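Long-range contacts in OxsB protein (Bacillus megaterium, PDB 5UL3), which converts dAMP by an oxidative ring contraction into the oxetane aldehyde 4'-phospho-dehydrooxetanocin, a step of oxetanocin A biosynthesis, using cobalamin, a [4Fe-4S] cluster and S-adenosylmethionine: residues 307-312 against 358-363; 381-386 against 420-425; 393-398 against 427-432. All blocks are in the same frame, centred on the assembly; numbering follows the deposited sequence.

Overall arrangement
From the N terminus the chain lays down strand 305-311, carries the cluster cysteines C313, C318 and C321 and helix 335-351, and returns with strand 357-360; interaction 1 closes this loop beside cobalamin. Only after that do helix 374-386, strand 393-398 and helix 410-426 follow. Interaction 2 packs the two helices together, and interaction 3 joins the strand to the connection leading from helix 410-426 into strand 432-436. These two contacts cross, their four segments taking turns along the chain. Interactions 1 and 3 share one sheet through the neighbouring parallel strands 357-360 and 393-398, while W420 and L385 link the helices of interaction 2 to the strand of interaction 3.

Interaction 1: 307-312 against 358-363; sequences LETSRG and IYMADE
The carboxylate of D362 grips T309 with both oxygens, each met on its syn side. OD1 receives T309 N at 2.8 Å in a nearly straight bond (169°), and OD2 takes the hydroxyl proton of T309 OG1 at 2.6 Å, closer to the carboxylate plane. S310 OG also lies 2.8 Å from D362 OD2, although its proton may go instead to E364 O. In both T309 and S310 the hydroxyl sits between the backbone N and the carbonyl carbon (chi1 66° and 67°), which brings the two oxygens together at OD2. The carboxylate of E308 has R311 NE above its plane in a salt bridge, 3.1 Å from OE1, while OE2 is hydrogen-bonded to cobalamin. One water lies 2.7 Å from E308 OE2 and accepts from E363 N; a second links G312 N to E363 OE1. E363 OE2 in turn bonds cobalamin, and E363 OE1 pairs with R323. Ahead of these loops the backbones run as parallel strands: A361 N donates to L307 O at 2.7 Å, with only a weak bond from L307 N to Y359 O. T309 CG2 rests on M360 SD at 3.9 Å. Here the C-terminal ends of two barrel strands of the AdoMet radical domain form part of the cobalamin site. Helix 138-149 touches E308 and A361 through L138, helix 335-351 packs on L307 and T309, and strand 393-398 pairs with strand 357-360 along its other edge.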
# COMPACT_ATOMS: atom_id res chain seq x y z
N LEU A 307 5.87 5.36 -4.03
CA LEU A 307 7.27 5.03 -3.83
C LEU A 307 7.35 4.31 -2.49
O LEU A 307 6.57 4.61 -1.58
CB LEU A 307 8.17 6.27 -3.79
CG LEU A 307 9.67 5.96 -3.72
CD1 LEU A 307 10.09 5.11 -4.92
CD2 LEU A 307 10.48 7.27 -3.69
N GLU A 308 8.28 3.37 -2.38
CA GLU A 308 8.56 2.71 -1.10
C GLU A 308 9.96 3.12 -0.69
O GLU A 308 10.93 2.81 -1.39
CB GLU A 308 8.43 1.19 -1.23
CG GLU A 308 8.37 0.46 0.16
CD GLU A 308 8.27 -1.07 0.06
OE1 GLU A 308 8.83 -1.65 -0.90
OE2 GLU A 308 7.66 -1.70 0.96
N THR A 309 10.09 3.86 0.43
CA THR A 309 11.42 4.37 0.80
C THR A 309 12.09 3.51 1.87
O THR A 309 13.20 3.83 2.30
CB THR A 309 11.37 5.84 1.28
OG1 THR A 309 10.63 5.94 2.52
CG2 THR A 309 10.71 6.76 0.21
N SER A 310 11.42 2.44 2.29
CA SER A 310 11.95 1.48 3.26
C SER A 310 11.09 0.24 3.18
O SER A 310 9.94 0.29 2.74
CB SER A 310 11.95 2.04 4.68
OG SER A 310 10.64 2.23 5.16
N ARG A 311 11.64 -0.89 3.64
CA ARG A 311 10.93 -2.15 3.67
C ARG A 311 10.98 -2.71 5.08
O ARG A 311 11.99 -2.57 5.77
CB ARG A 311 11.53 -3.16 2.70
CG ARG A 311 11.34 -2.72 1.24
CD ARG A 311 11.80 -3.79 0.27
NE ARG A 311 11.38 -3.48 -1.11
CZ ARG A 311 11.79 -4.18 -2.17
NH1 ARG A 311 12.62 -5.21 -2.01
NH2 ARG A 311 11.39 -3.84 -3.39
N GLY A 312 9.88 -3.35 5.48
CA GLY A 312 9.78 -4.00 6.77
C GLY A 312 9.31 -3.09 7.89
O GLY A 312 9.05 -1.89 7.72
N ILE A 358 2.68 12.12 -3.66
CA ILE A 358 3.29 10.80 -3.54
C ILE A 358 2.62 10.03 -2.42
O ILE A 358 2.55 10.51 -1.28
CB ILE A 358 4.80 10.90 -3.27
CG1 ILE A 358 5.49 11.85 -4.26
CG2 ILE A 358 5.43 9.50 -3.31
CD1 ILE A 358 5.67 11.26 -5.64
N TYR A 359 2.16 8.82 -2.71
CA TYR A 359 1.63 7.93 -1.68
C TYR A 359 2.76 6.98 -1.31
O TYR A 359 3.08 6.06 -2.07
CB TYR A 359 0.40 7.21 -2.19
CG TYR A 359 -0.66 8.23 -2.54
CD1 TYR A 359 -0.69 8.84 -3.80
CD2 TYR A 359 -1.57 8.65 -1.58
CE1 TYR A 359 -1.64 9.82 -4.10
CE2 TYR A 359 -2.52 9.62 -1.88
CZ TYR A 359 -2.56 10.19 -3.13
OH TYR A 359 -3.51 11.16 -3.39
N MET A 360 3.37 7.21 -0.15
CA MET A 360 4.46 6.35 0.29
C MET A 360 3.91 4.98 0.66
O MET A 360 2.94 4.85 1.43
CB MET A 360 5.21 6.93 1.50
CG MET A 360 5.84 8.29 1.32
SD MET A 360 7.11 8.33 0.03
CE MET A 360 7.79 9.96 0.37
N ALA A 361 4.55 3.94 0.11
CA ALA A 361 4.10 2.58 0.34
C ALA A 361 4.63 1.99 1.65
O ALA A 361 4.15 0.92 2.05
CB ALA A 361 4.55 1.67 -0.82
N ASP A 362 5.57 2.66 2.31
CA ASP A 362 6.25 2.13 3.50
C ASP A 362 5.25 1.65 4.56
O ASP A 362 4.31 2.37 4.91
CB ASP A 362 7.14 3.19 4.15
CG ASP A 362 8.11 3.82 3.19
OD1 ASP A 362 7.75 4.09 2.02
OD2 ASP A 362 9.23 4.11 3.64
N GLU A 363 5.49 0.45 5.09
CA GLU A 363 4.83 0.07 6.34
C GLU A 363 5.23 1.01 7.46
O GLU A 363 4.42 1.33 8.34
CB GLU A 363 5.20 -1.37 6.71
CG GLU A 363 4.52 -2.42 5.84
CD GLU A 363 4.81 -3.82 6.34
OE1 GLU A 363 6.01 -4.15 6.45
OE2 GLU A 363 3.84 -4.55 6.68
O HOH W 1 7.49 -1.10 3.56
O HOH W 2 7.45 -3.67 4.33

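Interaction 2: 381-386 against 420-425; sequences ICEGLL and WHYCAL
C382 and Y422 lie where two successive outer helices of the partial triose phosphate isomerase barrel of the AdoMet radical domain pack together. Because strand 393-398 intervenes between them in the chain, the helices run in nearly the same direction: the axes of the short segments approach to 9.0 Å and cross at 23°. The backbones come nearest at C382 and Y422; C382 CB lies 3.9 Å from Y422 CB, at the edge of the tyrosine ring and near its plane. The C382 sulfur reaches past the tyrosine to the neighbouring backbone, with SG 3.4 Å from Y422 O and 3.6 Å from C423 CA. The two thiols also meet, C382 SG lying 4.0 Å from C423 SG, far beyond a disulfide bond. On the solvent side the Y422 ring borders the groove between the helices. Its chi1 of -92° is turned away from a staggered value, and the ring stands against the next residues of the other helix: E383 CG approaches Y422 CE2 obliquely at 3.9 Å, while the carboxylate plane is steeply inclined to the ring, and L386 CD1 comes obliquely from the other side of the ring plane, near CD2. One turn on from C382, L386 spreads its two methyls over L425, with CD2 3.4 Å from the carbonyl O and CD1 4.3 Å from CB. The contact is therefore mostly apolar, buried at the cysteines and open at the leucines. Around it, A426 of helix 410-426 touches C382 and L385, helix 335-351 packs on I381 and L385, and W420 faces inward to F396 of strand 393-398.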
# COMPACT_ATOMS: atom_id res chain seq x y z
N ILE A 381 15.81 14.02 4.44
CA ILE A 381 14.93 13.87 3.28
C ILE A 381 14.04 15.11 3.13
O ILE A 381 13.90 15.66 2.03
CB ILE A 381 14.09 12.58 3.42
CG1 ILE A 381 15.00 11.35 3.30
CG2 ILE A 381 12.98 12.53 2.33
CD1 ILE A 381 14.36 10.06 3.80
N CYS A 382 13.48 15.58 4.24
CA CYS A 382 12.63 16.76 4.21
C CYS A 382 13.40 17.98 3.74
O CYS A 382 12.88 18.78 2.95
CB CYS A 382 12.03 17.01 5.59
SG CYS A 382 10.78 15.79 6.05
N GLU A 383 14.64 18.14 4.21
CA GLU A 383 15.46 19.26 3.76
C GLU A 383 15.71 19.18 2.26
O GLU A 383 15.71 20.20 1.57
CB GLU A 383 16.79 19.29 4.51
CG GLU A 383 16.65 19.83 5.94
CD GLU A 383 17.99 20.01 6.66
OE1 GLU A 383 18.93 19.22 6.42
OE2 GLU A 383 18.08 20.95 7.47
N GLY A 384 15.90 17.96 1.74
CA GLY A 384 16.04 17.79 0.30
C GLY A 384 14.79 18.17 -0.47
O GLY A 384 14.87 18.80 -1.52
N LEU A 385 13.62 17.79 0.04
CA LEU A 385 12.37 18.16 -0.60
C LEU A 385 12.17 19.67 -0.58
O LEU A 385 11.63 20.25 -1.53
CB LEU A 385 11.19 17.46 0.08
CG LEU A 385 11.09 15.95 -0.16
CD1 LEU A 385 9.94 15.34 0.63
CD2 LEU A 385 10.89 15.70 -1.65
N LEU A 386 12.61 20.32 0.50
CA LEU A 386 12.43 21.75 0.64
C LEU A 386 13.35 22.53 -0.30
O LEU A 386 13.10 23.72 -0.54
CB LEU A 386 12.65 22.16 2.10
CG LEU A 386 11.54 21.70 3.06
CD1 LEU A 386 11.98 21.84 4.51
CD2 LEU A 386 10.26 22.49 2.80
N TRP A 420 8.67 15.61 12.95
CA TRP A 420 7.32 15.67 12.39
C TRP A 420 7.03 17.06 11.82
O TRP A 420 6.32 17.18 10.80
CB TRP A 420 6.30 15.29 13.47
CG TRP A 420 6.14 13.80 13.59
CD1 TRP A 420 6.79 12.96 14.48
CD2 TRP A 420 5.31 12.97 12.78
NE1 TRP A 420 6.39 11.66 14.27
CE2 TRP A 420 5.49 11.64 13.23
CE3 TRP A 420 4.44 13.21 11.70
CZ2 TRP A 420 4.81 10.56 12.65
CZ3 TRP A 420 3.77 12.13 11.13
CH2 TRP A 420 3.96 10.82 11.61
N HIS A 421 7.55 18.11 12.45
CA HIS A 421 7.38 19.45 11.89
C HIS A 421 8.04 19.55 10.53
O HIS A 421 7.45 20.09 9.59
CB HIS A 421 7.95 20.50 12.84
CG HIS A 421 7.74 21.91 12.37
ND1 HIS A 421 8.73 22.87 12.41
CD2 HIS A 421 6.65 22.53 11.85
CE1 HIS A 421 8.27 24.01 11.93
NE2 HIS A 421 7.01 23.83 11.59
N TYR A 422 9.26 19.02 10.39
CA TYR A 422 9.92 18.99 9.09
C TYR A 422 9.09 18.22 8.07
O TYR A 422 9.03 18.60 6.90
CB TYR A 422 11.32 18.38 9.20
CG TYR A 422 12.40 19.43 9.42
CD1 TYR A 422 12.69 19.87 10.70
CD2 TYR A 422 13.08 19.99 8.36
CE1 TYR A 422 13.66 20.83 10.91
CE2 TYR A 422 14.06 20.96 8.56
CZ TYR A 422 14.34 21.37 9.85
OH TYR A 422 15.30 22.32 10.09
N CYS A 423 8.46 17.11 8.49
CA CYS A 423 7.57 16.40 7.58
C CYS A 423 6.43 17.30 7.11
O CYS A 423 6.12 17.35 5.92
CB CYS A 423 7.00 15.16 8.26
SG CYS A 423 8.22 13.85 8.46
N ALA A 424 5.80 18.02 8.05
CA ALA A 424 4.74 18.94 7.65
C ALA A 424 5.25 20.01 6.69
O ALA A 424 4.61 20.31 5.67
CB ALA A 424 4.12 19.58 8.89
N LEU A 425 6.40 20.61 7.01
CA LEU A 425 6.97 21.64 6.15
C LEU A 425 7.22 21.11 4.74
O LEU A 425 7.02 21.83 3.75
CB LEU A 425 8.28 22.18 6.73
CG LEU A 425 8.20 23.01 8.01
CD1 LEU A 425 9.60 23.37 8.48
CD2 LEU A 425 7.39 24.27 7.76

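Interaction 3: 393-398 against 427-432; sequences KFDFAA and GADRIF
I431 and F396 meet between two short ladders at the sheet of the partial triose phosphate isomerase barrel, where the connection after helix 410-426 joins strand 393-398. From CB, which lies near F396 O, the I431 side chain forks. CG2 stays by that carbonyl, while CG1, anti to the carbonyl carbon (chi1 -81°), passes over the F396 ring in a CH-pi contact, 3.9 Å from the centroid and 14° off the ring normal. At the tip, CD1 rests 3.8 Å from F396 CD2. The connection begins at G427, whose positive phi closes the helix in a Schellman motif. F394 N donates to G427 O at 2.9 Å, and D429 N donates to F394 O at 2.8 Å. A428 CA sits over the centre of one face of the F394 ring. Next, the pairing is interrupted: R430 N bonds D395 OD1 at 3.0 Å, from well above the carboxylate plane (64° out of it). D429 points its carboxylate the same way as D395, and the charge of this pair may be eased because D429 OD2 is bonded to H357. Past this break the register has shifted by one residue and a second ladder begins, with F432 N to F396 O at 3.0 Å and A398 N to F432 O at 2.9 Å. F432 lies close to E436, which binds S-adenosylmethionine. Between the ladders F396 N is buried without a hydrogen-bond partner, and I431 CD1 presses against it at 3.6 Å.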
# COMPACT_ATOMS: atom_id res chain seq x y z
N LYS A 393 3.08 17.13 -2.09
CA LYS A 393 2.40 16.56 -0.94
C LYS A 393 2.69 15.06 -0.89
O LYS A 393 2.87 14.42 -1.93
CB LYS A 393 0.91 16.83 -1.01
CG LYS A 393 0.63 18.33 -0.97
CD LYS A 393 -0.80 18.66 -0.64
CE LYS A 393 -0.95 20.14 -0.32
NZ LYS A 393 -0.36 20.51 1.00
N PHE A 394 2.76 14.50 0.32
CA PHE A 394 2.98 13.06 0.39
C PHE A 394 2.28 12.48 1.61
O PHE A 394 2.13 13.15 2.64
CB PHE A 394 4.48 12.71 0.35
CG PHE A 394 5.30 13.21 1.53
CD1 PHE A 394 5.78 14.51 1.56
CD2 PHE A 394 5.66 12.34 2.57
CE1 PHE A 394 6.57 14.97 2.63
CE2 PHE A 394 6.45 12.79 3.65
CZ PHE A 394 6.92 14.11 3.67
N ASP A 395 1.81 11.25 1.47
CA ASP A 395 1.13 10.51 2.53
C ASP A 395 2.02 9.36 2.99
O ASP A 395 2.72 8.76 2.18
CB ASP A 395 -0.20 9.94 2.03
CG ASP A 395 -1.20 11.03 1.60
OD1 ASP A 395 -0.91 12.24 1.72
OD2 ASP A 395 -2.27 10.64 1.10
N PHE A 396 1.95 9.02 4.28
CA PHE A 396 2.62 7.81 4.77
C PHE A 396 1.92 7.35 6.04
O PHE A 396 1.03 8.02 6.56
CB PHE A 396 4.11 8.04 5.02
CG PHE A 396 4.43 9.09 6.07
CD1 PHE A 396 4.56 8.74 7.40
CD2 PHE A 396 4.68 10.42 5.70
CE1 PHE A 396 4.89 9.71 8.37
CE2 PHE A 396 5.02 11.38 6.65
CZ PHE A 396 5.13 11.03 7.98
N ALA A 397 2.33 6.18 6.53
CA ALA A 397 1.76 5.58 7.73
C ALA A 397 2.79 5.56 8.86
O ALA A 397 4.00 5.51 8.61
CB ALA A 397 1.28 4.15 7.47
N ALA A 398 2.31 5.59 10.09
CA ALA A 398 3.21 5.59 11.24
C ALA A 398 2.50 5.04 12.47
O ALA A 398 1.28 5.16 12.59
CB ALA A 398 3.74 7.00 11.55
N GLY A 427 5.61 18.76 3.14
CA GLY A 427 4.44 18.33 2.41
C GLY A 427 3.67 17.13 2.93
O GLY A 427 2.75 16.66 2.25
N ALA A 428 4.02 16.63 4.11
CA ALA A 428 3.24 15.55 4.71
C ALA A 428 1.78 15.98 4.79
O ALA A 428 1.46 17.05 5.31
CB ALA A 428 3.78 15.20 6.10
N ASP A 429 0.89 15.14 4.25
CA ASP A 429 -0.49 15.54 4.02
C ASP A 429 -1.46 14.66 4.80
O ASP A 429 -1.80 14.98 5.94
CB ASP A 429 -0.79 15.49 2.52
CG ASP A 429 -2.18 16.01 2.18
OD1 ASP A 429 -2.73 16.80 2.97
OD2 ASP A 429 -2.71 15.58 1.15
N ARG A 430 -1.94 13.56 4.19
CA ARG A 430 -2.84 12.64 4.87
C ARG A 430 -2.01 11.50 5.46
O ARG A 430 -1.61 10.58 4.74
CB ARG A 430 -3.92 12.13 3.92
CG ARG A 430 -5.14 13.06 3.90
CD ARG A 430 -6.20 12.65 2.91
NE ARG A 430 -5.90 13.21 1.61
CZ ARG A 430 -6.42 14.33 1.13
NH1 ARG A 430 -6.05 14.76 -0.07
NH2 ARG A 430 -7.30 15.03 1.84
N ILE A 431 -1.74 11.57 6.77
CA ILE A 431 -0.92 10.57 7.46
C ILE A 431 -1.85 9.59 8.18
O ILE A 431 -2.84 10.00 8.83
CB ILE A 431 0.08 11.24 8.44
CG1 ILE A 431 1.35 11.76 7.75
CG2 ILE A 431 0.55 10.26 9.51
CD1 ILE A 431 1.29 12.00 6.26
N PHE A 432 -1.54 8.29 8.07
CA PHE A 432 -2.31 7.23 8.72
C PHE A 432 -1.58 6.82 9.98
O PHE A 432 -0.40 6.47 9.91
CB PHE A 432 -2.45 6.02 7.79
CG PHE A 432 -3.19 4.86 8.39
CD1 PHE A 432 -2.51 3.87 9.10
CD2 PHE A 432 -4.56 4.73 8.23
CE1 PHE A 432 -3.19 2.80 9.66
CE2 PHE A 432 -5.25 3.67 8.79
CZ PHE A 432 -4.57 2.70 9.50